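Local coordinates for protein oligogalacturonate-specific porin KdgM (Dickeya dadantii, PDB 4FQE) that forms a monomeric outer-membrane porin that admits oligogalacturonides specifically and is required for full virulence, at residues 20-25 with 32-37; 72-77 with 97-102; 135-140 with 149-154. All blocks are in the same frame, centred on the assembly; numbering follows the deposited sequence. Where two conformers were deposited one is given.

Contact 1: residues 20-25 with 32-37; sequences RLLISH and GLSSEV. With OCT (N-octane), chain B; C8E ((hydroxyethyloxy)tri(ethyloxy)octane), chain G.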
loop_
_atom_site.group_PDB
_atom_site.type_symbol
_atom_site.label_atom_id
_atom_site.label_comp_id
_atom_site.label_asym_id
_atom_site.label_seq_id
_atom_site.Cartn_x
_atom_site.Cartn_y
_atom_site.Cartn_z
ATOM N N ARG A 20 8.429 2.871 -9.225
ATOM C CA ARG A 20 8.372 1.507 -8.693
ATOM C C ARG A 20 7.672 0.538 -9.627
ATOM O O ARG A 20 6.804 0.917 -10.411
ATOM C CB ARG A 20 7.689 1.493 -7.312
ATOM C CG ARG A 20 6.172 1.690 -7.320
ATOM C CD ARG A 20 5.389 0.390 -7.514
ATOM N NE ARG A 20 3.948 0.528 -7.234
ATOM C CZ ARG A 20 3.395 0.645 -6.035
ATOM N NH1 ARG A 20 4.125 0.627 -4.924
ATOM N NH2 ARG A 20 2.072 0.792 -5.947
ATOM N N LEU A 21 8.001 -0.744 -9.505
ATOM C CA LEU A 21 7.231 -1.767 -10.150
ATOM C C LEU A 21 6.957 -2.856 -9.120
ATOM O O LEU A 21 7.901 -3.424 -8.616
ATOM C CB LEU A 21 8.014 -2.383 -11.293
ATOM C CG LEU A 21 7.123 -3.133 -12.278
ATOM C CD1 LEU A 21 6.478 -2.039 -13.121
ATOM C CD2 LEU A 21 7.892 -4.151 -13.148
ATOM N N LEU A 22 5.684 -3.137 -8.888
ATOM C CA LEU A 22 5.213 -4.026 -7.797
ATOM C C LEU A 22 4.375 -5.107 -8.423
ATOM O O LEU A 22 3.355 -4.826 -9.058
ATOM C CB LEU A 22 4.396 -3.242 -6.763
ATOM C CG LEU A 22 3.510 -4.010 -5.749
ATOM C CD1 LEU A 22 4.352 -4.872 -4.821
ATOM C CD2 LEU A 22 2.652 -3.005 -4.966
ATOM N N ILE A 23 4.825 -6.353 -8.249
ATOM C CA ILE A 23 4.143 -7.500 -8.770
ATOM C C ILE A 23 3.608 -8.303 -7.599
ATOM O O ILE A 23 4.350 -8.583 -6.667
ATOM C CB ILE A 23 5.151 -8.389 -9.552
ATOM C CG1 ILE A 23 5.956 -7.552 -10.545
ATOM C CG2 ILE A 23 4.419 -9.505 -10.277
ATOM C CD1 ILE A 23 7.218 -8.317 -11.000
ATOM N N SER A 24 2.349 -8.706 -7.660
ATOM C CA SER A 24 1.774 -9.418 -6.521
ATOM C C SER A 24 0.664 -10.352 -6.903
ATOM O O SER A 24 0.094 -10.287 -8.006
ATOM C CB SER A 24 1.326 -8.408 -5.478
ATOM O OG SER A 24 0.663 -7.356 -6.038
ATOM N N HIS A 25 0.381 -11.280 -6.009
ATOM C CA HIS A 25 -0.731 -12.180 -6.213
ATOM C C HIS A 25 -1.264 -12.612 -4.858
ATOM O O HIS A 25 -0.478 -12.785 -3.914
ATOM C CB HIS A 25 -0.322 -13.347 -7.080
ATOM C CG HIS A 25 -1.424 -14.344 -7.325
ATOM N ND1 HIS A 25 -2.416 -14.121 -8.205
ATOM C CD2 HIS A 25 -1.695 -15.578 -6.731
ATOM C CE1 HIS A 25 -3.277 -15.161 -8.197
ATOM N NE2 HIS A 25 -2.824 -16.064 -7.308
ATOM N N GLY A 32 -0.504 -14.645 0.219
ATOM C CA GLY A 32 -0.139 -13.605 -0.753
ATOM C C GLY A 32 1.346 -13.401 -0.758
ATOM O O GLY A 32 1.997 -13.634 0.267
ATOM N N LEU A 33 1.852 -12.944 -1.905
ATOM C CA LEU A 33 3.268 -12.727 -2.129
ATOM C C LEU A 33 3.397 -11.536 -3.043
ATOM O O LEU A 33 2.666 -11.459 -4.024
ATOM C CB LEU A 33 3.862 -13.922 -2.879
ATOM C CG LEU A 33 5.115 -14.623 -2.395
ATOM C CD1 LEU A 33 5.765 -15.277 -3.609
ATOM C CD2 LEU A 33 6.110 -13.714 -1.666
ATOM N N SER A 34 4.335 -10.649 -2.761
ATOM C CA SER A 34 4.628 -9.555 -3.679
ATOM C C SER A 34 6.118 -9.307 -3.752
ATOM O O SER A 34 6.848 -9.669 -2.837
ATOM C CB SER A 34 3.886 -8.285 -3.252
ATOM O OG SER A 34 4.392 -7.738 -2.055
ATOM N N SER A 35 6.571 -8.718 -4.866
ATOM C CA SER A 35 7.970 -8.326 -4.988
ATOM C C SER A 35 7.956 -6.931 -5.650
ATOM O O SER A 35 7.170 -6.697 -6.544
ATOM C CB SER A 35 8.720 -9.372 -5.842
ATOM O OG SER A 35 10.114 -9.114 -5.896
ATOM N N GLU A 36 8.756 -6.004 -5.148
ATOM C CA GLU A 36 8.734 -4.639 -5.655
ATOM C C GLU A 36 10.166 -4.192 -5.899
ATOM O O GLU A 36 11.032 -4.444 -5.067
ATOM C CB GLU A 36 8.053 -3.691 -4.678
ATOM C CG GLU A 36 7.935 -2.277 -5.197
ATOM C CD GLU A 36 7.075 -1.374 -4.322
ATOM O OE1 GLU A 36 6.659 -1.785 -3.198
ATOM O OE2 GLU A 36 6.821 -0.211 -4.765
ATOM N N VAL A 37 10.400 -3.546 -7.037
ATOM C CA VAL A 37 11.667 -2.904 -7.309
ATOM C C VAL A 37 11.400 -1.406 -7.378
ATOM O O VAL A 37 10.358 -0.988 -7.890
ATOM C CB VAL A 37 12.327 -3.453 -8.590
ATOM C CG1 VAL A 37 12.591 -4.935 -8.412
ATOM C CG2 VAL A 37 11.504 -3.181 -9.847
HETATM C C1 OCT B . 10.217 -13.505 -4.766
HETATM C C2 OCT B . 8.728 -13.210 -4.667
HETATM C C3 OCT B . 8.110 -13.026 -6.056
HETATM C C4 OCT B . 6.654 -12.541 -6.031
HETATM C C5 OCT B . 5.949 -12.740 -7.371
HETATM C C6 OCT B . 4.429 -12.588 -7.249
HETATM C C7 OCT B . 3.695 -13.621 -8.092
HETATM C C8 OCT B . 3.658 -14.954 -7.383
HETATM C C1 C8E G . 5.079 -2.697 -15.567
HETATM C C2 C8E G . 4.157 -1.688 -16.213
HETATM C C3 C8E G . 2.718 -1.783 -15.702
HETATM C C4 C8E G . 2.084 -3.140 -15.990
HETATM C C5 C8E G . 1.915 -3.429 -17.483
HETATM C C6 C8E G . 2.722 -4.638 -17.965
HETATM C C7 C8E G . 1.817 -5.820 -18.292
HETATM C C8 C8E G . 2.480 -6.799 -19.265
HETATM O O9 C8E G . 1.514 -7.536 -20.014
HETATM C C10 C8E G . 0.992 -6.743 -21.079
HETATM C C11 C8E G . -0.013 -7.457 -21.947
HETATM O O12 C8E G . -0.920 -6.489 -22.499
HETATM C C13 C8E G . -0.319 -5.405 -23.253
HETATM C C14 C8E G . -0.330 -5.679 -24.747
HETATM O O15 C8E G . 0.375 -4.606 -25.409
HETATM C C16 C8E G . 1.798 -4.708 -25.370
HETATM C C17 C8E G . 2.484 -3.484 -24.821
HETATM O O18 C8E G . 3.800 -3.864 -24.408
HETATM C C19 C8E G . 4.268 -3.221 -23.233
HETATM C C20 C8E G . 4.414 -4.237 -22.116
HETATM O O21 C8E G . 5.498 -3.834 -21.269
#

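Contact 2: residues 72-77 with 97-102; sequences SVFSIE and GRANVT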
loop_
_atom_site.group_PDB
_atom_site.type_symbol
_atom_site.label_atom_id
_atom_site.label_comp_id
_atom_site.label_asym_id
_atom_site.label_seq_id
_atom_site.Cartn_x
_atom_site.Cartn_y
_atom_site.Cartn_z
ATOM N N SER A 72 -17.731 -12.607 6.380
ATOM C CA SER A 72 -17.821 -11.608 5.302
ATOM C C SER A 72 -17.470 -10.160 5.701
ATOM O O SER A 72 -17.189 -9.309 4.840
ATOM C CB SER A 72 -19.222 -11.645 4.674
ATOM O OG SER A 72 -20.224 -11.207 5.574
ATOM N N VAL A 73 -17.456 -9.886 6.998
ATOM C CA VAL A 73 -17.131 -8.573 7.498
ATOM C C VAL A 73 -15.692 -8.422 7.982
ATOM O O VAL A 73 -15.003 -7.503 7.551
ATOM C CB VAL A 73 -18.088 -8.177 8.638
ATOM C CG1 VAL A 73 -17.741 -6.797 9.171
ATOM C CG2 VAL A 73 -19.552 -8.211 8.153
ATOM N N PHE A 74 -15.240 -9.290 8.898
ATOM C CA PHE A 74 -13.940 -9.081 9.575
ATOM C C PHE A 74 -12.868 -10.026 9.023
ATOM O O PHE A 74 -13.139 -11.199 8.778
ATOM C CB PHE A 74 -14.066 -9.286 11.109
ATOM C CG PHE A 74 -14.929 -8.264 11.796
ATOM C CD1 PHE A 74 -14.580 -6.908 11.778
ATOM C CD2 PHE A 74 -16.118 -8.637 12.433
ATOM C CE1 PHE A 74 -15.382 -5.966 12.402
ATOM C CE2 PHE A 74 -16.925 -7.693 13.035
ATOM C CZ PHE A 74 -16.555 -6.363 13.034
ATOM N N SER A 75 -11.655 -9.506 8.824
ATOM C CA SER A 75 -10.510 -10.323 8.473
ATOM C C SER A 75 -9.247 -9.791 9.167
ATOM O O SER A 75 -9.188 -8.642 9.572
ATOM C CB SER A 75 -10.319 -10.356 6.947
ATOM O OG SER A 75 -10.053 -9.060 6.449
ATOM N N ILE A 76 -8.265 -10.658 9.353
ATOM C CA ILE A 76 -6.978 -10.256 9.891
ATOM C C ILE A 76 -5.874 -10.829 9.007
ATOM O O ILE A 76 -5.981 -11.978 8.541
ATOM C CB ILE A 76 -6.787 -10.719 11.339
ATOM C CG1 ILE A 76 -6.976 -12.232 11.444
ATOM C CG2 ILE A 76 -7.761 -9.983 12.242
ATOM C CD1 ILE A 76 -6.623 -12.770 12.798
ATOM N N GLU A 77 -4.841 -10.004 8.764
ATOM C CA GLU A 77 -3.727 -10.300 7.841
ATOM C C GLU A 77 -2.368 -10.062 8.501
ATOM O O GLU A 77 -1.922 -8.929 8.578
ATOM C CB GLU A 77 -3.833 -9.430 6.577
ATOM C CG GLU A 77 -2.672 -9.607 5.578
ATOM C CD GLU A 77 -2.713 -8.596 4.437
ATOM O OE1 GLU A 77 -1.798 -8.607 3.602
ATOM O OE2 GLU A 77 -3.641 -7.773 4.359
ATOM N N GLY A 97 -5.973 -5.373 10.196
ATOM C CA GLY A 97 -7.366 -5.761 10.349
ATOM C C GLY A 97 -8.239 -5.042 9.371
ATOM O O GLY A 97 -8.019 -3.852 9.100
ATOM N N ARG A 98 -9.241 -5.741 8.848
ATOM C CA ARG A 98 -10.173 -5.156 7.898
ATOM C C ARG A 98 -11.625 -5.427 8.282
ATOM O O ARG A 98 -11.973 -6.539 8.688
ATOM C CB ARG A 98 -9.900 -5.684 6.488
ATOM C CG ARG A 98 -10.863 -5.153 5.441
ATOM C CD ARG A 98 -10.594 -5.718 4.053
ATOM N NE ARG A 98 -11.517 -5.130 3.080
ATOM C CZ ARG A 98 -11.622 -5.481 1.795
ATOM N NH1 ARG A 98 -10.866 -6.460 1.266
ATOM N NH2 ARG A 98 -12.505 -4.859 1.034
ATOM N N ALA A 99 -12.470 -4.401 8.156
ATOM C CA ALA A 99 -13.920 -4.553 8.335
ATOM C C ALA A 99 -14.655 -4.047 7.100
ATOM O O ALA A 99 -14.515 -2.888 6.751
ATOM C CB ALA A 99 -14.385 -3.786 9.565
ATOM N N ASN A 100 -15.378 -4.927 6.421
ATOM C CA ASN A 100 -16.337 -4.498 5.403
ATOM C C ASN A 100 -17.619 -3.973 6.020
ATOM O O ASN A 100 -18.498 -4.740 6.431
ATOM C CB ASN A 100 -16.629 -5.617 4.422
ATOM C CG ASN A 100 -15.380 -6.133 3.782
ATOM O OD1 ASN A 100 -14.595 -5.362 3.244
ATOM N ND2 ASN A 100 -15.161 -7.436 3.857
ATOM N N VAL A 101 -17.714 -2.650 6.106
ATOM C CA VAL A 101 -18.897 -1.988 6.689
ATOM C C VAL A 101 -20.131 -2.219 5.815
ATOM O O VAL A 101 -21.208 -2.583 6.312
ATOM C CB VAL A 101 -18.661 -0.464 6.860
ATOM C CG1 VAL A 101 -19.872 0.211 7.506
ATOM C CG2 VAL A 101 -17.393 -0.217 7.668
ATOM N N THR A 102 -19.976 -1.987 4.517
ATOM C CA THR A 102 -20.973 -2.370 3.530
ATOM C C THR A 102 -20.238 -3.061 2.373
ATOM O O THR A 102 -19.016 -3.192 2.391
ATOM C CB THR A 102 -21.701 -1.142 2.954
ATOM O OG1 THR A 102 -20.796 -0.429 2.105
ATOM C CG2 THR A 102 -22.206 -0.215 4.071
#

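Contact 3: residues 135-140 with 149-154; sequences TGNIDY and GYELEY. With C8E ((hydroxyethyloxy)tri(ethyloxy)octane), chain I.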
loop_
_atom_site.group_PDB
_atom_site.type_symbol
_atom_site.label_atom_id
_atom_site.label_comp_id
_atom_site.label_asym_id
_atom_site.label_seq_id
_atom_site.Cartn_x
_atom_site.Cartn_y
_atom_site.Cartn_z
ATOM N N THR A 135 -1.453 2.767 10.220
ATOM C CA THR A 135 -2.055 3.227 8.980
ATOM C C THR A 135 -3.524 2.860 9.024
ATOM O O THR A 135 -3.876 1.710 9.260
ATOM C CB THR A 135 -1.395 2.545 7.778
ATOM O OG1 THR A 135 0.014 2.756 7.839
ATOM C CG2 THR A 135 -1.931 3.125 6.466
ATOM N N GLY A 136 -4.390 3.831 8.845
ATOM C CA GLY A 136 -5.804 3.532 8.723
ATOM C C GLY A 136 -6.243 3.885 7.339
ATOM O O GLY A 136 -5.711 4.831 6.762
ATOM N N ASN A 137 -7.201 3.126 6.812
ATOM C CA ASN A 137 -7.681 3.275 5.455
ATOM C C ASN A 137 -9.208 3.229 5.448
ATOM O O ASN A 137 -9.824 2.381 6.124
ATOM C CB ASN A 137 -7.191 2.143 4.594
ATOM C CG ASN A 137 -5.705 2.229 4.315
ATOM O OD1 ASN A 137 -4.888 1.715 5.074
ATOM N ND2 ASN A 137 -5.348 2.930 3.245
ATOM N N ILE A 138 -9.801 4.112 4.652
ATOM C CA ILE A 138 -11.228 4.049 4.360
ATOM C C ILE A 138 -11.361 4.093 2.859
ATOM O O ILE A 138 -10.777 4.980 2.203
ATOM C CB ILE A 138 -12.018 5.232 4.930
ATOM C CG1 ILE A 138 -11.704 5.417 6.402
ATOM C CG2 ILE A 138 -13.522 5.038 4.667
ATOM C CD1 ILE A 138 -12.496 6.538 7.049
ATOM N N ASP A 139 -12.077 3.123 2.313
ATOM C CA ASP A 139 -12.179 2.951 0.869
ATOM C C ASP A 139 -13.615 2.748 0.448
ATOM O O ASP A 139 -14.334 1.918 1.004
ATOM C CB ASP A 139 -11.338 1.767 0.400
ATOM C CG ASP A 139 -9.841 1.980 0.628
ATOM O OD1 ASP A 139 -9.233 1.303 1.475
ATOM O OD2 ASP A 139 -9.269 2.855 0.004
ATOM N N TYR A 140 -14.023 3.510 -0.554
ATOM C CA TYR A 140 -15.410 3.523 -0.985
ATOM C C TYR A 140 -15.492 3.360 -2.485
ATOM O O TYR A 140 -14.874 4.122 -3.236
ATOM C CB TYR A 140 -16.073 4.829 -0.564
ATOM C CG TYR A 140 -17.511 4.935 -1.050
ATOM C CD1 TYR A 140 -17.902 5.919 -1.947
ATOM C CD2 TYR A 140 -18.460 4.012 -0.638
ATOM C CE1 TYR A 140 -19.219 6.005 -2.401
ATOM C CE2 TYR A 140 -19.770 4.083 -1.081
ATOM C CZ TYR A 140 -20.139 5.075 -1.960
ATOM O OH TYR A 140 -21.431 5.130 -2.400
ATOM N N GLY A 149 -10.169 6.415 -1.881
ATOM C CA GLY A 149 -9.577 5.959 -0.624
ATOM C C GLY A 149 -8.903 7.054 0.163
ATOM O O GLY A 149 -8.151 7.851 -0.417
ATOM N N TYR A 150 -9.179 7.131 1.462
ATOM C CA TYR A 150 -8.460 8.040 2.361
ATOM C C TYR A 150 -7.579 7.169 3.264
ATOM O O TYR A 150 -8.019 6.137 3.742
ATOM C CB TYR A 150 -9.396 8.887 3.217
ATOM C CG TYR A 150 -8.702 9.619 4.366
ATOM C CD1 TYR A 150 -8.950 9.277 5.676
ATOM C CD2 TYR A 150 -7.752 10.618 4.126
ATOM C CE1 TYR A 150 -8.305 9.906 6.731
ATOM C CE2 TYR A 150 -7.114 11.266 5.176
ATOM C CZ TYR A 150 -7.411 10.905 6.485
ATOM O OH TYR A 150 -6.816 11.534 7.546
ATOM N N GLU A 151 -6.351 7.606 3.464
ATOM C CA GLU A 151 -5.354 6.893 4.261
ATOM C C GLU A 151 -4.710 7.899 5.194
ATOM O O GLU A 151 -4.284 8.998 4.777
ATOM C CB GLU A 151 -4.292 6.270 3.367
ATOM C CG GLU A 151 -3.218 5.527 4.156
ATOM C CD GLU A 151 -2.233 4.798 3.254
ATOM O OE1 GLU A 151 -2.673 3.899 2.501
ATOM O OE2 GLU A 151 -1.022 5.108 3.348
ATOM N N LEU A 152 -4.713 7.557 6.478
ATOM C CA LEU A 152 -4.102 8.368 7.497
ATOM C C LEU A 152 -2.987 7.504 8.037
ATOM O O LEU A 152 -3.223 6.352 8.352
ATOM C CB LEU A 152 -5.123 8.688 8.598
ATOM C CG LEU A 152 -4.652 9.424 9.848
ATOM C CD1 LEU A 152 -3.941 10.736 9.584
ATOM C CD2 LEU A 152 -5.843 9.706 10.761
ATOM N N GLU A 153 -1.783 8.045 8.113
ATOM C CA GLU A 153 -0.646 7.278 8.567
ATOM C C GLU A 153 0.123 8.024 9.634
ATOM O O GLU A 153 0.465 9.205 9.480
ATOM C CB GLU A 153 0.251 6.911 7.391
ATOM C CG GLU A 153 1.353 5.954 7.767
ATOM C CD GLU A 153 1.975 5.271 6.559
ATOM O OE1 GLU A 153 1.293 4.400 5.944
ATOM O OE2 GLU A 153 3.139 5.603 6.228
ATOM N N TYR A 154 0.381 7.312 10.733
ATOM C CA TYR A 154 1.097 7.856 11.850
ATOM C C TYR A 154 2.404 7.082 11.981
ATOM O O TYR A 154 2.392 5.859 12.141
ATOM C CB TYR A 154 0.245 7.693 13.107
ATOM C CG TYR A 154 0.916 8.062 14.396
ATOM C CD1 TYR A 154 0.912 9.388 14.862
ATOM C CD2 TYR A 154 1.512 7.086 15.188
ATOM C CE1 TYR A 154 1.518 9.720 16.074
ATOM C CE2 TYR A 154 2.122 7.413 16.387
ATOM C CZ TYR A 154 2.122 8.723 16.832
ATOM O OH TYR A 154 2.731 9.009 18.045
HETATM C C1 C8E I . -16.379 7.519 1.774
HETATM C C2 C8E I . -15.126 8.032 2.462
HETATM C C3 C8E I . -13.861 7.891 1.607
HETATM C C4 C8E I . -13.547 9.157 0.806
HETATM C C5 C8E I . -12.609 10.129 1.522
HETATM C C6 C8E I . -11.803 10.970 0.530
HETATM C C7 C8E I . -11.628 12.427 0.950
HETATM C C8 C8E I . -10.942 12.529 2.307
HETATM O O9 C8E I . -10.227 13.764 2.425
HETATM C C10 C8E I . -9.565 13.925 3.682
HETATM C C11 C8E I . -8.098 14.183 3.389
HETATM O O12 C8E I . -7.607 15.233 4.213
HETATM C C13 C8E I . -6.445 15.812 3.630
HETATM C C14 C8E I . -5.931 16.903 4.545
HETATM O O15 C8E I . -4.883 17.606 3.868
HETATM C C16 C8E I . -3.832 17.959 4.758
HETATM C C17 C8E I . -3.709 19.468 4.828
HETATM O O18 C8E I . -2.384 19.777 5.269
HETATM C C19 C8E I . -2.151 21.188 5.296
HETATM C C20 C8E I . -1.543 21.619 3.967
HETATM O O21 C8E I . -0.112 21.651 4.054
HETATM O O HOH W 1 -7.492 4.032 1.539
HETATM O O HOH W 2 -2.322 0.860 3.720
#

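Contact 1: residues 20-25 with 32-37
Arg-20 starts with CG wedged between its own N and carbonyl carbon (chi1 74°) and bends again at chi2 (86°), which curls the chain round OE2 of Glu-36, so that CB, CD and NH1 all lie close to that oxygen; the side chain of Glu-36 reaches out fully extended. NH1 of Arg-20 then donates to OE2 of Glu-36 at 2.8 Å, a fairly straight salt bridge (160° at the hydrogen). The acceptor lies at the edge of the guanidinium, in its plane, whereas the carboxylate is met from above, the two planes being steeply inclined to each other. NH2 pairs with Asp-4, so one arginine joins the charges of three successive strands, and CD2 of Leu-22 lies over one face of the guanidinium, toward its rim. Strands 18-26 and 31-40 form a beta hairpin of the closed 12-stranded barrel. Backbone bonds hold Leu-21 with Val-37, Ile-23 with Ser-35 and His-25 with Leu-33; N of Ile-23 lies 2.9 Å from O of Ser-35. Between them, on the face of Leu-22 and Glu-36, Ser-24 CB and Ser-34 CB approach to 3.4 Å, a tight fit suited to such small residues. The other face is more apolar: CB of Leu-21 meets CG2 of Val-37 at 3.9 Å, and n-octane lies against Leu-33 (CD1 to C4, 3.8 Å) and Ser-35 (CB to C3, 3.7 Å), as an alkyl chain would on the membrane-facing wall of a porin.

Contact 2: residues 72-77 with 97-102
At the open end of the beta hairpin formed by strands 74-85 and 90-100, residues 72-77 meet residues 97-102 just where short turns lead into the first strand and out of the second; in porins of this kind such turns are usually periplasmic. Asn-100 holds the entering turn with two bonds. Its side-chain ND2 donates to O of Ser-72 at 2.9 Å, nearly straight (169°) and with the acceptor in the amide plane, and its backbone N donates to O of Val-73 at 2.8 Å. The amide reaches Ser-72 because CG stands beside the backbone N, opposite the carbonyl carbon (chi1 -56°). Farther in, Ser-75 and Arg-98 form a hydrogen-bonded antiparallel pair, with N of Ser-75 3.0 Å from O of Arg-98 and the return bond equally long. Their side chains leave on the same face: OG of Ser-75 sits 3.4 Å from CB of Arg-98, the small serine leaving the extended arginine its course. On the reverse face, CE1 of Phe-74 touches CB of Ala-99 at 3.7 Å, while Val-73 lays CG1 over the centre of the phenyl ring, a CH-pi contact between sequence neighbours. Asn-71, just before, takes the N-H groups of Val-73 and Phe-74 on its OD1. The chemistry thus divides by face, apolar where a detergent molecule also touches Gly-97, polar opposite; and the paired asparagine bonds imply that the turn is fixed by side chain as well as backbone just where regular strand pairing ends.

Contact 3: residues 135-140 with 149-154
Asn-137 and Glu-151 join by hydrogen bond on the polar face: ND2 of Asn-137 donates to OE1 of Glu-151 at 2.9 Å; the two side chains lie side by side, pointing the same way, but amide and carboxylate planes stand 80° apart, the oxygen being met on its anti side. The remaining ND2 hydrogen goes to a water that also lies near OD2 of Asp-139, and a second water links OD1 of Asn-137 with OE1 of Glu-151. OG1 of Thr-135 donates to OE1 of Glu-153 at 2.8 Å, from above the carboxylate plane, while Arg-110 donates to the same hydroxyl. Close packing comes next: OD2 of Asp-139 lies 3.2 Å from CA of Gly-149; glycine suits the place, since its bare CA lets the carboxylate lie against the backbone. Backbone bonds join Gly-136 with Leu-152 and Ile-138 with Tyr-150, the latter at 2.8 Å from N of Ile-138 to O of Tyr-150. On the apolar face, a detergent chain runs past Ile-138 and along Tyr-150 (CE2 to C11, 3.6 Å), whose hydroxyl bonds to His-174. Such alternation of polar and apolar residues along a hairpin, here strands 131-142 and 146-157, is characteristic of transmembrane beta barrels.

The three contacts share no strand: each pairs the neighbours of a separate hairpin in one closed antiparallel barrel. Strand 57-69 separates contact 1 from contact 2, and strand 105-116 separates contact 2 from contact 3; none touches another, and contacts 1 and 3 lie on opposite sides of the chain's centre. Contacts 1 and 3 sit along the wall, their centres about 11 and 10 Å from that of the chain, and contact 1 is partly buried while contact 3 is a surface contact. Contact 2, about 17 Å out, mixes buried and exposed residues. Chemistry follows place: a full charge pair in contact 1, neutral-to-carboxylate bonds with water in contact 3, and side-chain-to-backbone bonding beside the turns in contact 2.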